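Local atomic coordinates of GH18 chiitnase (Pseudoalteromonas aurantia, PDB entry 6K7Z), a protein that probably hydrolyses chitin from within the chain, as an endochitinase of glycoside hydrolase family 18 built on a TIM-barrel fold. Residues S90-T93 / A94-A97; T138-L141 / R142-P146; P198-I201 / V202-Y205. All coordinates share one frame; numbering follows the deposited sequence.

Contact 1 (S90-T93 / A94-A97); sequences SEDT and AKLA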
loop_
_atom_site.group_PDB
_atom_site.type_symbol
_atom_site.label_atom_id
_atom_site.label_comp_id
_atom_site.label_asym_id
_atom_site.label_seq_id
_atom_site.Cartn_x
_atom_site.Cartn_y
_atom_site.Cartn_z
ATOM N N SER A 90 7.203 10.084 -15.190
ATOM C CA SER A 90 7.117 11.389 -14.552
ATOM C C SER A 90 6.949 12.506 -15.564
ATOM O O SER A 90 6.528 13.601 -15.185
ATOM C CB SER A 90 8.361 11.656 -13.709
ATOM O OG SER A 90 9.485 11.913 -14.547
ATOM N N GLU A 91 7.281 12.252 -16.832
ATOM C CA GLU A 91 7.125 13.248 -17.885
ATOM C C GLU A 91 5.713 13.296 -18.454
ATOM O O GLU A 91 5.413 14.213 -19.230
ATOM C CB GLU A 91 8.140 12.981 -19.003
ATOM C CG GLU A 91 9.585 13.016 -18.489
ATOM C CD GLU A 91 10.600 12.508 -19.497
ATOM O OE1 GLU A 91 10.197 11.857 -20.484
ATOM O OE2 GLU A 91 11.808 12.763 -19.291
ATOM N N ASP A 92 4.837 12.358 -18.076
ATOM C CA ASP A 92 3.438 12.418 -18.493
ATOM C C ASP A 92 2.542 11.698 -17.486
ATOM O O ASP A 92 2.012 10.616 -17.767
ATOM C CB ASP A 92 3.276 11.836 -19.902
ATOM C CG ASP A 92 1.949 12.207 -20.549
ATOM O OD1 ASP A 92 1.011 12.610 -19.833
ATOM O OD2 ASP A 92 1.845 12.091 -21.788
ATOM N N THR A 93 2.358 12.301 -16.306
ATOM C CA THR A 93 1.538 11.671 -15.274
ATOM C C THR A 93 0.075 11.590 -15.675
ATOM O O THR A 93 -0.642 10.708 -15.198
ATOM C CB THR A 93 1.665 12.428 -13.947
ATOM O OG1 THR A 93 1.185 13.774 -14.114
ATOM C CG2 THR A 93 3.110 12.449 -13.501
ATOM N N ALA A 94 -0.400 12.498 -16.533
ATOM C CA ALA A 94 -1.807 12.442 -16.909
ATOM C C ALA A 94 -2.094 11.185 -17.715
ATOM O O ALA A 94 -3.143 10.557 -17.547
ATOM C CB ALA A 94 -2.199 13.698 -17.687
ATOM N N LYS A 95 -1.156 10.795 -18.579
ATOM C CA LYS A 95 -1.317 9.580 -19.360
ATOM C C LYS A 95 -1.291 8.354 -18.463
ATOM O O LYS A 95 -2.111 7.440 -18.626
ATOM C CB LYS A 95 -0.220 9.499 -20.423
ATOM C CG LYS A 95 -0.342 8.313 -21.353
ATOM C CD LYS A 95 0.614 8.430 -22.546
ATOM C CE LYS A 95 0.313 7.348 -23.585
ATOM N NZ LYS A 95 1.312 7.275 -24.698
ATOM N N LEU A 96 -0.355 8.320 -17.511
ATOM C CA LEU A 96 -0.317 7.239 -16.535
ATOM C C LEU A 96 -1.616 7.186 -15.740
ATOM O O LEU A 96 -2.229 6.119 -15.590
ATOM C CB LEU A 96 0.886 7.426 -15.607
ATOM C CG LEU A 96 1.021 6.423 -14.458
ATOM C CD1 LEU A 96 1.171 5.012 -15.000
ATOM C CD2 LEU A 96 2.196 6.773 -13.554
ATOM N N ALA A 97 -2.073 8.346 -15.253
ATOM C CA ALA A 97 -3.313 8.388 -14.483
ATOM C C ALA A 97 -4.477 7.825 -15.280
ATOM O O ALA A 97 -5.299 7.069 -14.747
ATOM C CB ALA A 97 -3.615 9.818 -14.045
#
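In the first turn of helix 93-106, the methyl group of A94 lies 4.0 Å from D92 OD1, a loose contact beside the carboxylate. K95 makes the main one. Its backbone N donates to D92 OD1 at 3.1 Å, coming from above the carboxylate plane, 55° out of it, with an N-H...O angle of 153°. The aspartate reaches it because CG stands anti to its own backbone N (chi1 -164°), which swings the carboxylate over the start of the helix. The K95 side chain crosses that of D92 at a slant: K95 CB sits 3.4 Å from D92 OD1, while the extended chain carries the ammonium away to a cation-pi contact with F39. L96 N gives a straight but weak bond to D92 O at 3.3 Å. With A97 the helical pattern is firm, its N lying 2.8 Å from T93 O, and A97 CB packs against the same oxygen at 3.3 Å. T93, which starts the helix, turns its hydroxyl to S136 on helix 130-144, tying the turn to the neighbouring helix. Taken together this is a classic aspartate N-cap, marking where the loop after helix 83-89 passes into helix 93-106 of the barrel's outer layer.

Contact 2 (T138-L141 / R142-P146); sequences TQEL and RKRLP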
loop_
_atom_site.group_PDB
_atom_site.type_symbol
_atom_site.label_atom_id
_atom_site.label_comp_id
_atom_site.label_asym_id
_atom_site.label_seq_id
_atom_site.Cartn_x
_atom_site.Cartn_y
_atom_site.Cartn_z
ATOM N N THR A 138 -1.008 11.715 -7.923
ATOM C CA THR A 138 -2.161 11.673 -7.030
ATOM C C THR A 138 -3.260 12.617 -7.503
ATOM O O THR A 138 -4.433 12.232 -7.555
ATOM C CB THR A 138 -1.742 11.999 -5.596
ATOM O OG1 THR A 138 -0.861 10.977 -5.109
ATOM C CG2 THR A 138 -2.959 12.066 -4.687
ATOM N N GLN A 139 -2.894 13.839 -7.905
ATOM C CA GLN A 139 -3.895 14.804 -8.340
ATOM C C GLN A 139 -4.628 14.309 -9.579
ATOM O O GLN A 139 -5.861 14.377 -9.658
ATOM C CB GLN A 139 -3.232 16.154 -8.610
ATOM C CG GLN A 139 -2.843 16.918 -7.352
ATOM C CD GLN A 139 -2.002 18.150 -7.645
ATOM O OE1 GLN A 139 -1.347 18.236 -8.683
ATOM N NE2 GLN A 139 -2.009 19.105 -6.721
ATOM N N GLU A 140 -3.882 13.804 -10.562
ATOM C CA GLU A 140 -4.503 13.364 -11.805
ATOM C C GLU A 140 -5.358 12.128 -11.588
ATOM O O GLU A 140 -6.410 11.968 -12.216
ATOM C CB GLU A 140 -3.427 13.094 -12.853
ATOM C CG GLU A 140 -2.586 14.301 -13.189
ATOM C CD GLU A 140 -3.342 15.303 -14.032
ATOM O OE1 GLU A 140 -4.501 15.010 -14.422
ATOM O OE2 GLU A 140 -2.769 16.368 -14.320
ATOM N N LEU A 141 -4.917 11.238 -10.703
ATOM C CA LEU A 141 -5.696 10.044 -10.411
ATOM C C LEU A 141 -6.982 10.402 -9.678
ATOM O O LEU A 141 -8.056 9.872 -9.998
ATOM C CB LEU A 141 -4.837 9.082 -9.592
ATOM C CG LEU A 141 -4.993 7.567 -9.655
ATOM C CD1 LEU A 141 -5.154 7.066 -11.069
ATOM C CD2 LEU A 141 -3.758 6.943 -9.010
ATOM N N ARG A 142 -6.888 11.311 -8.705
ATOM C CA ARG A 142 -8.043 11.697 -7.901
ATOM C C ARG A 142 -9.083 12.417 -8.742
ATOM O O ARG A 142 -10.288 12.276 -8.499
ATOM C CB ARG A 142 -7.590 12.579 -6.732
ATOM C CG ARG A 142 -8.717 13.058 -5.826
ATOM C CD ARG A 142 -9.571 11.880 -5.365
ATOM N NE ARG A 142 -9.003 11.233 -4.195
ATOM C CZ ARG A 142 -9.337 10.015 -3.780
ATOM N NH1 ARG A 142 -10.226 9.300 -4.451
ATOM N NH2 ARG A 142 -8.777 9.512 -2.694
ATOM N N LYS A 143 -8.621 13.179 -9.736
ATOM C CA LYS A 143 -9.504 13.786 -10.722
ATOM C C LYS A 143 -10.374 12.736 -11.402
ATOM O O LYS A 143 -11.586 12.928 -11.562
ATOM C CB LYS A 143 -8.646 14.546 -11.735
ATOM C CG LYS A 143 -9.401 15.233 -12.851
ATOM C CD LYS A 143 -8.428 15.749 -13.921
ATOM C CE LYS A 143 -7.426 16.737 -13.343
ATOM N NZ LYS A 143 -6.371 17.092 -14.353
ATOM N N ARG A 144 -9.777 11.598 -11.768
ATOM C CA ARG A 144 -10.468 10.549 -12.509
ATOM C C ARG A 144 -11.182 9.543 -11.616
ATOM O O ARG A 144 -12.118 8.883 -12.084
ATOM C CB ARG A 144 -9.468 9.825 -13.420
ATOM C CG ARG A 144 -8.798 10.772 -14.409
ATOM C CD ARG A 144 -7.521 10.217 -15.011
ATOM N NE ARG A 144 -7.102 10.994 -16.183
ATOM C CZ ARG A 144 -6.426 12.141 -16.130
ATOM N NH1 ARG A 144 -6.078 12.670 -14.966
ATOM N NH2 ARG A 144 -6.090 12.765 -17.247
ATOM N N LEU A 145 -10.773 9.429 -10.350
ATOM C CA LEU A 145 -11.321 8.471 -9.388
ATOM C C LEU A 145 -11.737 9.239 -8.140
ATOM O O LEU A 145 -11.031 9.224 -7.119
ATOM C CB LEU A 145 -10.294 7.394 -9.036
ATOM C CG LEU A 145 -9.746 6.593 -10.209
ATOM C CD1 LEU A 145 -8.660 5.634 -9.725
ATOM C CD2 LEU A 145 -10.874 5.831 -10.891
ATOM N N PRO A 146 -12.882 9.911 -8.181
ATOM C CA PRO A 146 -13.221 10.860 -7.115
ATOM C C PRO A 146 -13.556 10.180 -5.797
ATOM O O PRO A 146 -14.008 9.035 -5.753
ATOM C CB PRO A 146 -14.450 11.591 -7.674
ATOM C CG PRO A 146 -14.464 11.285 -9.128
ATOM C CD PRO A 146 -13.869 9.931 -9.272
HETATM O O HOH W 1 -5.865 15.688 -17.452
#
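E140 OE1 draws in two positive charges from the next turn of the helix. K143 NZ lies 2.8 Å from E140 OE1, approaching from above the carboxylate plane, and R144 NH1 lies 2.9 Å from the same E140 OE1 on its anti side, with a nearly straight N-H...O angle of 165°. Both are salt bridges, and both basic side chains run alongside the glutamate, pointing the same way. The E140 chain folds at chi2 (-74°), bringing its carboxylate back over the following turn. R144 NH1 has a second acceptor: E140 O, 2.9 Å away, lies exactly in the guanidinium plane, though the nitrogen stands above the carbonyl plane. Two oxygens of one residue thus share this nitrogen, which should limit rotation of the guanidinium, turned 56° from the carboxylate. A water accepts from R144 NH2 and gives a weak bond to E140 OE1.

Beyond the charges, R142 NH1 reaches forward to L145 O at 2.8 Å, which probably steadies the chain as it leaves the helix; the same NH1 also bonds Y150 O, and NH2 forms a salt bridge with D182. L145 N closes the last turn on L141 O at 2.8 Å. On the buried side the two leucines lie side by side, CD1 of L141 4.0 Å from CD1 of L145, and L141 also packs on I152 and L100. The E140 ion pairs, i to i+3 with K143 and i to i+4 with R144, lie along the last turn of helix 130-144, the connecting helix of a beta-alpha-beta unit between strands 111-115 and 151-154 of the TIM barrel.

Contact 3 (P198-I201 / V202-Y205); sequences PDQI and VSSY
Q200 O, in the opening part of helix 198-209, accepts one firm bond and has two serine hydroxyls close by. S204 N gives it the regular helical bond, 3.0 Å long with an N-H...O angle of 162°. The hydroxyls crowd in as well: S203 OG and S204 OG each stand 3.2 Å from Q200 O, weak approaches whose protons have other acceptors within reach. S203 OG takes up its place between its own backbone N and carbonyl carbon (chi1 60°), which turns it back toward the preceding turn. The Q200 side chain bends at chi2 (67°) and brings its amide oxygen within 3.1 Å of S204 OG, again weak and unsettled. The firmer partner of that hydroxyl is W194 NE1, which donates to it, with E162 as a weak further partner.

The carbonyls of P198, D199 and I201 each accept one regular helical bond. V202 N bonds to P198 O at 2.9 Å, S203 N to D199 O at 3.1 Å and Y205 N to I201 O at 2.8 Å. The methyl V202 CG2 rests 3.3 Å from P198 O, beside the first of these bonds, and V202 itself packs on I248. The ring of Y205 leads away from the turn, so that its hydroxyl bonds with V219 O and G255 N. I201 packs on F188. This is a regular alpha-helical start with proline in its first turn, on the helix linking strands 183-187 and 219-224 in a beta-alpha-beta unit of the TIM barrel.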
loop_
_atom_site.group_PDB
_atom_site.type_symbol
_atom_site.label_atom_id
_atom_site.label_comp_id
_atom_site.label_asym_id
_atom_site.label_seq_id
_atom_site.Cartn_x
_atom_site.Cartn_y
_atom_site.Cartn_z
ATOM N N PRO A 198 9.614 -2.262 18.241
ATOM C CA PRO A 198 8.286 -1.683 18.520
ATOM C C PRO A 198 8.322 -0.259 19.038
ATOM O O PRO A 198 7.491 0.561 18.632
ATOM C CB PRO A 198 7.705 -2.633 19.581
ATOM C CG PRO A 198 8.471 -3.890 19.454
ATOM C CD PRO A 198 9.841 -3.522 18.977
ATOM N N ASP A 199 9.242 0.052 19.953
ATOM C CA ASP A 199 9.313 1.410 20.480
ATOM C C ASP A 199 9.520 2.421 19.360
ATOM O O ASP A 199 8.862 3.471 19.322
ATOM C CB ASP A 199 10.441 1.513 21.509
ATOM C CG ASP A 199 10.327 0.472 22.586
ATOM O OD1 ASP A 199 9.204 -0.040 22.779
ATOM O OD2 ASP A 199 11.355 0.159 23.237
ATOM N N GLN A 200 10.417 2.114 18.431
ATOM C CA GLN A 200 10.644 3.026 17.316
ATOM C C GLN A 200 9.430 3.077 16.391
ATOM O O GLN A 200 9.093 4.138 15.851
ATOM C CB GLN A 200 11.903 2.604 16.560
ATOM C CG GLN A 200 12.253 3.497 15.391
ATOM C CD GLN A 200 12.656 4.887 15.836
ATOM O OE1 GLN A 200 11.925 5.864 15.619
ATOM N NE2 GLN A 200 13.818 4.985 16.474
ATOM N N ILE A 201 8.750 1.946 16.199
ATOM C CA ILE A 201 7.579 1.942 15.322
ATOM C C ILE A 201 6.476 2.814 15.909
ATOM O O ILE A 201 5.816 3.582 15.189
ATOM C CB ILE A 201 7.099 0.496 15.085
ATOM C CG1 ILE A 201 8.130 -0.283 14.266
ATOM C CG2 ILE A 201 5.726 0.487 14.417
ATOM C CD1 ILE A 201 7.956 -1.800 14.361
ATOM N N VAL A 202 6.270 2.722 17.225
ATOM C CA VAL A 202 5.208 3.484 17.880
ATOM C C VAL A 202 5.482 4.982 17.810
ATOM O O VAL A 202 4.601 5.773 17.453
ATOM C CB VAL A 202 5.040 3.015 19.335
ATOM C CG1 VAL A 202 4.134 3.977 20.096
ATOM C CG2 VAL A 202 4.465 1.584 19.361
ATOM N N SER A 203 6.685 5.404 18.195
ATOM C CA SER A 203 6.964 6.839 18.188
ATOM C C SER A 203 6.864 7.398 16.777
ATOM O O SER A 203 6.270 8.462 16.563
ATOM C CB SER A 203 8.340 7.123 18.791
ATOM O OG SER A 203 9.361 6.475 18.061
ATOM N N SER A 204 7.408 6.674 15.796
ATOM C CA SER A 204 7.315 7.127 14.413
ATOM C C SER A 204 5.871 7.165 13.937
ATOM O O SER A 204 5.452 8.142 13.305
ATOM C CB SER A 204 8.166 6.241 13.504
ATOM O OG SER A 204 9.551 6.443 13.746
ATOM N N TYR A 205 5.090 6.112 14.222
ATOM C CA TYR A 205 3.673 6.125 13.864
ATOM C C TYR A 205 2.982 7.388 14.382
ATOM O O TYR A 205 2.259 8.066 13.643
ATOM C CB TYR A 205 2.959 4.875 14.395
ATOM C CG TYR A 205 1.499 4.893 14.029
ATOM C CD1 TYR A 205 1.073 4.427 12.790
ATOM C CD2 TYR A 205 0.551 5.436 14.889
ATOM C CE1 TYR A 205 -0.263 4.464 12.431
ATOM C CE2 TYR A 205 -0.785 5.492 14.532
ATOM C CZ TYR A 205 -1.184 5.009 13.299
ATOM O OH TYR A 205 -2.500 5.068 12.936
#

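All three contacts lie on the helical outer layer of the barrel, and each is partly buried, with buried and exposed residues mixed. Contacts 1 and 2 are neighbours, their centres about 12 Å apart: A97 CB packs 3.5 Å from E140 CB, joining helices 93-106 and 130-144. Contact 3 stands apart, its centre about 35 Å from that of contact 1, across the chain's centre. The chemistry differs from one to the next. Contact 1 uses an aspartate to cap a helix start, contact 2 gathers charged pairs toward a helix end, and contact 3, in the opening turns of helix 198-209, rests on regular backbone bonds, with neutral serine and glutamine groups adding weak ones.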